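Local coordinates for protein alpha-L-rhamnosidase (Klebsiella oxytoca, PDB 4XHC) that cleaves terminal alpha-L-rhamnose from glycosides by hydrolysis, as a GH78 family glycosidase, and binds rhamnose in its pocket, at residues 241-253 with 274-288. Residues are numbered along the deposited sequence; the frame is centred on the assembly and turned at random.
Sequences RDRRLWLGDLRLQ and FAGHTREDGMVSANV. With RAM (alpha-L-rhamnopyranose), chain C.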
loop_
_atom_site.group_PDB
_atom_site.type_symbol
_atom_site.label_atom_id
_atom_site.label_comp_id
_atom_site.label_asym_id
_atom_site.label_seq_id
_atom_site.Cartn_x
_atom_site.Cartn_y
_atom_site.Cartn_z
ATOM N N ARG A 241 -15.883 -10.004 -4.970
ATOM C CA ARG A 241 -16.835 -9.431 -4.050
ATOM C C ARG A 241 -18.097 -10.318 -4.125
ATOM O O ARG A 241 -18.528 -10.612 -5.239
ATOM C CB ARG A 241 -17.126 -8.015 -4.525
ATOM C CG ARG A 241 -18.129 -7.295 -3.668
ATOM C CD ARG A 241 -18.881 -6.216 -4.416
ATOM N NE ARG A 241 -19.686 -6.737 -5.502
ATOM C CZ ARG A 241 -20.777 -7.465 -5.356
ATOM N NH1 ARG A 241 -21.214 -7.838 -4.169
ATOM N NH2 ARG A 241 -21.424 -7.851 -6.426
ATOM N N ASP A 242 -18.719 -10.745 -3.017
ATOM C CA ASP A 242 -18.439 -10.346 -1.631
ATOM C C ASP A 242 -17.538 -11.323 -0.889
ATOM O O ASP A 242 -17.330 -11.155 0.313
ATOM C CB ASP A 242 -19.735 -10.327 -0.801
ATOM C CG ASP A 242 -20.831 -9.492 -1.413
ATOM O OD1 ASP A 242 -20.699 -8.251 -1.430
ATOM O OD2 ASP A 242 -21.851 -10.076 -1.845
ATOM N N ARG A 243 -17.052 -12.359 -1.570
ATOM C CA ARG A 243 -16.221 -13.407 -0.941
ATOM C C ARG A 243 -16.900 -14.079 0.247
ATOM O O ARG A 243 -16.251 -14.378 1.244
ATOM C CB ARG A 243 -14.885 -12.839 -0.469
ATOM C CG ARG A 243 -14.245 -11.895 -1.455
ATOM C CD ARG A 243 -12.895 -11.427 -0.965
ATOM N NE ARG A 243 -12.264 -10.561 -1.957
ATOM C CZ ARG A 243 -10.963 -10.321 -2.023
ATOM N NH1 ARG A 243 -10.141 -10.868 -1.144
ATOM N NH2 ARG A 243 -10.480 -9.544 -2.984
ATOM N N ARG A 244 -18.198 -14.338 0.124
ATOM C CA ARG A 244 -19.006 -14.669 1.278
ATOM C C ARG A 244 -20.114 -15.654 0.958
ATOM O O ARG A 244 -20.675 -15.651 -0.139
ATOM C CB ARG A 244 -19.618 -13.375 1.810
ATOM C CG ARG A 244 -20.182 -13.498 3.201
ATOM C CD ARG A 244 -20.099 -12.190 3.969
ATOM N NE ARG A 244 -21.212 -11.281 3.702
ATOM C CZ ARG A 244 -21.099 -10.047 3.221
ATOM N NH1 ARG A 244 -19.909 -9.524 2.913
ATOM N NH2 ARG A 244 -22.191 -9.325 3.039
ATOM N N LEU A 245 -20.445 -16.473 1.948
ATOM C CA LEU A 245 -21.513 -17.469 1.838
ATOM C C LEU A 245 -22.902 -16.856 2.021
ATOM O O LEU A 245 -23.222 -16.377 3.104
ATOM C CB LEU A 245 -21.291 -18.545 2.905
ATOM C CG LEU A 245 -22.306 -19.682 3.036
ATOM C CD1 LEU A 245 -22.375 -20.515 1.762
ATOM C CD2 LEU A 245 -21.949 -20.556 4.231
ATOM N N TRP A 246 -23.718 -16.876 0.965
ATOM C CA TRP A 246 -25.136 -16.451 1.026
ATOM C C TRP A 246 -26.051 -17.639 0.728
ATOM O O TRP A 246 -25.712 -18.513 -0.070
ATOM C CB TRP A 246 -25.440 -15.356 -0.005
ATOM C CG TRP A 246 -24.868 -13.991 0.264
ATOM C CD1 TRP A 246 -23.583 -13.590 0.061
ATOM C CD2 TRP A 246 -25.576 -12.834 0.716
ATOM N NE1 TRP A 246 -23.441 -12.261 0.383
ATOM C CE2 TRP A 246 -24.652 -11.773 0.785
ATOM C CE3 TRP A 246 -26.900 -12.591 1.079
ATOM C CZ2 TRP A 246 -25.007 -10.487 1.204
ATOM C CZ3 TRP A 246 -27.253 -11.308 1.504
ATOM C CH2 TRP A 246 -26.310 -10.277 1.557
ATOM N N LEU A 247 -27.236 -17.654 1.325
ATOM C CA LEU A 247 -28.095 -18.837 1.236
ATOM C C LEU A 247 -28.729 -19.035 -0.146
ATOM O O LEU A 247 -28.814 -20.151 -0.629
ATOM C CB LEU A 247 -29.174 -18.819 2.320
ATOM C CG LEU A 247 -29.168 -20.099 3.161
ATOM C CD1 LEU A 247 -29.853 -19.881 4.502
ATOM C CD2 LEU A 247 -29.796 -21.257 2.400
ATOM N N GLY A 248 -29.169 -17.960 -0.783
ATOM C CA GLY A 248 -29.753 -18.061 -2.118
ATOM C C GLY A 248 -28.740 -18.594 -3.109
ATOM O O GLY A 248 -29.064 -19.448 -3.951
ATOM N N ASP A 249 -27.509 -18.087 -2.999
ATOM C CA ASP A 249 -26.412 -18.486 -3.877
ATOM C C ASP A 249 -26.043 -19.953 -3.636
ATOM O O ASP A 249 -25.940 -20.744 -4.575
ATOM C CB ASP A 249 -25.197 -17.574 -3.667
ATOM C CG ASP A 249 -25.494 -16.113 -3.996
ATOM O OD1 ASP A 249 -26.348 -15.515 -3.313
ATOM O OD2 ASP A 249 -24.871 -15.557 -4.931
ATOM N N LEU A 250 -25.866 -20.305 -2.365
ATOM C CA LEU A 250 -25.607 -21.685 -1.946
ATOM C C LEU A 250 -26.580 -22.673 -2.576
ATOM O O LEU A 250 -26.174 -23.737 -3.035
ATOM C CB LEU A 250 -25.688 -21.796 -0.416
ATOM C CG LEU A 250 -25.575 -23.195 0.195
ATOM C CD1 LEU A 250 -24.280 -23.867 -0.228
ATOM C CD2 LEU A 250 -25.661 -23.128 1.709
ATOM N N ARG A 251 -27.862 -22.333 -2.579
ATOM C CA ARG A 251 -28.881 -23.240 -3.102
ATOM C C ARG A 251 -28.596 -23.656 -4.530
ATOM O O ARG A 251 -28.731 -24.820 -4.875
ATOM C CB ARG A 251 -30.269 -22.610 -3.034
ATOM C CG ARG A 251 -31.363 -23.564 -3.478
ATOM C CD ARG A 251 -32.750 -23.107 -3.061
ATOM N NE ARG A 251 -33.323 -22.238 -4.070
ATOM C CZ ARG A 251 -34.265 -22.581 -4.938
ATOM N NH1 ARG A 251 -34.812 -23.786 -4.952
ATOM N NH2 ARG A 251 -34.681 -21.688 -5.796
ATOM N N LEU A 252 -28.202 -22.695 -5.352
ATOM C CA LEU A 252 -27.916 -22.960 -6.760
ATOM C C LEU A 252 -26.556 -23.620 -6.942
ATOM O O LEU A 252 -26.409 -24.544 -7.743
ATOM C CB LEU A 252 -28.015 -21.674 -7.580
ATOM C CG LEU A 252 -29.387 -21.414 -8.210
ATOM C CD1 LEU A 252 -30.537 -21.682 -7.253
ATOM C CD2 LEU A 252 -29.457 -19.992 -8.727
ATOM N N GLN A 253 -25.571 -23.162 -6.183
ATOM C CA GLN A 253 -24.243 -23.743 -6.262
ATOM C C GLN A 253 -24.248 -25.220 -5.904
ATOM O O GLN A 253 -23.554 -26.011 -6.534
ATOM C CB GLN A 253 -23.263 -22.983 -5.370
ATOM C CG GLN A 253 -23.010 -21.566 -5.850
ATOM C CD GLN A 253 -21.850 -20.892 -5.148
ATOM O OE1 GLN A 253 -20.775 -21.463 -5.021
ATOM N NE2 GLN A 253 -22.054 -19.650 -4.729
ATOM N N PHE A 274 -25.014 -21.984 8.645
ATOM C CA PHE A 274 -26.262 -21.230 8.771
ATOM C C PHE A 274 -27.079 -21.670 9.986
ATOM O O PHE A 274 -27.687 -20.839 10.644
ATOM C CB PHE A 274 -27.122 -21.373 7.519
ATOM C CG PHE A 274 -26.671 -20.518 6.377
ATOM C CD1 PHE A 274 -26.950 -19.163 6.368
ATOM C CD2 PHE A 274 -25.976 -21.065 5.313
ATOM C CE1 PHE A 274 -26.543 -18.364 5.314
ATOM C CE2 PHE A 274 -25.559 -20.275 4.261
ATOM C CZ PHE A 274 -25.843 -18.922 4.258
ATOM N N ALA A 275 -27.078 -22.964 10.288
ATOM C CA ALA A 275 -27.808 -23.484 11.440
ATOM C C ALA A 275 -27.139 -23.162 12.786
ATOM O O ALA A 275 -27.811 -23.102 13.817
ATOM C CB ALA A 275 -27.989 -24.989 11.301
ATOM N N GLY A 276 -25.821 -22.976 12.769
ATOM C CA GLY A 276 -25.018 -22.863 13.991
ATOM C C GLY A 276 -25.005 -21.503 14.665
ATOM O O GLY A 276 -24.591 -21.384 15.823
ATOM N N HIS A 277 -25.421 -20.471 13.939
ATOM C CA HIS A 277 -25.489 -19.135 14.504
ATOM C C HIS A 277 -26.662 -18.400 13.888
ATOM O O HIS A 277 -26.605 -17.972 12.735
ATOM C CB HIS A 277 -24.171 -18.392 14.266
ATOM C CG HIS A 277 -24.026 -17.134 15.069
ATOM N ND1 HIS A 277 -23.181 -16.114 14.699
ATOM C CD2 HIS A 277 -24.620 -16.730 16.215
ATOM C CE1 HIS A 277 -23.258 -15.135 15.578
ATOM N NE2 HIS A 277 -24.125 -15.483 16.509
ATOM N N THR A 278 -27.731 -18.283 14.670
ATOM C CA THR A 278 -29.010 -17.762 14.198
ATOM C C THR A 278 -29.455 -16.555 15.001
ATOM O O THR A 278 -28.810 -16.179 15.991
ATOM C CB THR A 278 -30.128 -18.822 14.334
ATOM O OG1 THR A 278 -30.454 -19.027 15.719
ATOM C CG2 THR A 278 -29.692 -20.147 13.720
ATOM N N ARG A 279 -30.557 -15.947 14.565
ATOM C CA ARG A 279 -31.224 -14.930 15.362
ATOM C C ARG A 279 -31.812 -15.663 16.555
ATOM O O ARG A 279 -32.025 -16.868 16.480
ATOM C CB ARG A 279 -32.303 -14.220 14.547
ATOM C CG ARG A 279 -32.717 -12.875 15.131
ATOM C CD ARG A 279 -33.494 -12.030 14.137
ATOM N NE ARG A 279 -34.801 -12.614 13.863
ATOM C CZ ARG A 279 -35.660 -12.167 12.952
ATOM N NH1 ARG A 279 -35.373 -11.116 12.196
ATOM N NH2 ARG A 279 -36.814 -12.789 12.797
ATOM N N GLU A 280 -32.062 -14.960 17.651
ATOM C CA GLU A 280 -32.450 -15.627 18.897
ATOM C C GLU A 280 -33.797 -16.335 18.778
ATOM O O GLU A 280 -34.011 -17.350 19.423
ATOM C CB GLU A 280 -32.414 -14.652 20.090
ATOM C CG GLU A 280 -33.729 -14.429 20.835
ATOM C CD GLU A 280 -33.591 -13.474 22.015
ATOM O OE1 GLU A 280 -32.773 -13.754 22.922
ATOM O OE2 GLU A 280 -34.309 -12.438 22.035
ATOM N N ASP A 281 -34.694 -15.808 17.946
ATOM C CA ASP A 281 -35.971 -16.478 17.667
ATOM C C ASP A 281 -35.843 -17.668 16.703
ATOM O O ASP A 281 -36.849 -18.268 16.336
ATOM C CB ASP A 281 -37.009 -15.476 17.137
ATOM C CG ASP A 281 -36.724 -15.016 15.711
ATOM O OD1 ASP A 281 -35.604 -15.237 15.195
ATOM O OD2 ASP A 281 -37.632 -14.426 15.096
ATOM N N GLY A 282 -34.621 -17.990 16.279
ATOM C CA GLY A 282 -34.359 -19.169 15.452
ATOM C C GLY A 282 -34.210 -18.939 13.953
ATOM O O GLY A 282 -33.879 -19.872 13.233
ATOM N N MET A 283 -34.447 -17.719 13.467
ATOM C CA MET A 283 -34.300 -17.436 12.027
ATOM C C MET A 283 -32.840 -17.403 11.561
ATOM O O MET A 283 -31.992 -16.757 12.175
ATOM C CB MET A 283 -34.968 -16.104 11.638
ATOM C CG MET A 283 -35.170 -15.945 10.132
ATOM S SD MET A 283 -35.996 -14.401 9.735
ATOM C CE MET A 283 -35.971 -14.390 7.938
ATOM N N VAL A 284 -32.570 -18.080 10.453
ATOM C CA VAL A 284 -31.235 -18.103 9.882
ATOM C C VAL A 284 -30.961 -16.803 9.126
ATOM O O VAL A 284 -31.878 -16.180 8.591
ATOM C CB VAL A 284 -31.012 -19.310 8.937
ATOM C CG1 VAL A 284 -31.273 -20.620 9.656
ATOM C CG2 VAL A 284 -31.871 -19.199 7.689
ATOM N N SER A 285 -29.698 -16.391 9.120
ATOM C CA SER A 285 -29.287 -15.180 8.434
ATOM C C SER A 285 -29.222 -15.387 6.933
ATOM O O SER A 285 -29.222 -16.517 6.444
ATOM C CB SER A 285 -27.935 -14.713 8.967
ATOM O OG SER A 285 -28.028 -14.508 10.365
ATOM N N ALA A 286 -29.169 -14.282 6.205
ATOM C CA ALA A 286 -29.068 -14.330 4.760
ATOM C C ALA A 286 -27.668 -14.768 4.338
ATOM O O ALA A 286 -27.508 -15.423 3.301
ATOM C CB ALA A 286 -29.400 -12.977 4.162
ATOM N N ASN A 287 -26.666 -14.404 5.143
ATOM C CA ASN A 287 -25.266 -14.747 4.871
ATOM C C ASN A 287 -24.427 -14.908 6.141
ATOM O O ASN A 287 -24.790 -14.399 7.211
ATOM C CB ASN A 287 -24.636 -13.681 3.982
ATOM C CG ASN A 287 -24.623 -12.321 4.637
ATOM O OD1 ASN A 287 -23.661 -11.955 5.281
ATOM N ND2 ASN A 287 -25.700 -11.576 4.489
ATOM N N VAL A 288 -23.293 -15.597 6.003
ATOM C CA VAL A 288 -22.432 -15.917 7.135
ATOM C C VAL A 288 -20.978 -15.519 6.858
ATOM O O VAL A 288 -20.449 -15.774 5.774
ATOM C CB VAL A 288 -22.506 -17.420 7.448
ATOM C CG1 VAL A 288 -21.595 -17.789 8.603
ATOM C CG2 VAL A 288 -23.924 -17.809 7.796
HETATM C C1 RAM C . -25.779 -9.356 -3.272
HETATM C C2 RAM C . -25.088 -10.455 -4.054
HETATM C C3 RAM C . -25.464 -11.820 -3.509
HETATM C C4 RAM C . -26.951 -11.843 -3.200
HETATM C C5 RAM C . -27.223 -10.898 -2.041
HETATM C C6 RAM C . -28.586 -10.256 -2.101
HETATM O O1 RAM C . -24.877 -8.340 -3.075
HETATM O O2 RAM C . -25.550 -10.350 -5.391
HETATM O O3 RAM C . -25.150 -12.847 -4.451
HETATM O O4 RAM C . -27.360 -13.148 -2.834
HETATM O O5 RAM C . -26.238 -9.843 -2.016
#
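Trp-246 is sandwiched between the bound sugar and Asn-287. On one face of the indole lies the rhamnose, its C5 offset toward the rim; over the opposite face sits Asn-287, whose CB stands 3.6 Å from the centroid of the five-membered ring, a CH-pi contact. The two side chains run alongside each other, and because Asn-287 has its CG between backbone N and carbonyl carbon (chi1 62°), the amide is carried on over the six-membered ring, ND2 3.3 Å from Trp-246 CH2, with the planes 37° apart. Both ends of that amide are held: ND2 donates to Asp-297, while OD1 accepts from Arg-244 NE at 3.0 Å, the donor standing well above the carbonyl plane. Three residues on, in the first turn of the helix, Asp-249 receives O4 of rhamnose on OD1 (2.6 Å) and O3 on OD2 (2.8 Å), gripping neighbouring hydroxyls with one carboxylate.

Behind this sugar-binding wall, the backbones pair antiparallel. Val-288 N bonds to Leu-245 O and Leu-247 N to Ala-286 O, each at 3.0 Å, flanking the non-hydrogen-bonded pair of Trp-246 and Asn-287. Farther back, Leu-247 lays CG squarely over the Phe-274 ring, 3.6 Å from its centroid, and extends CD1 to Val-284; Leu-245 and Leu-250 meet the same ring at CE2.

All this lies in the six-hairpin glycosidase domain, helical as in the GH78 family. The short, weakly bonded strand 245-246 runs into helix 247-259, with Trp-246 at the N-cap position. Strand 287-289 lies between 245-246 and 295-296, Phe-274 comes from the end of helix 264-276, and Tyr-304 of helix 302-319 touches both Trp-246 and Asp-249.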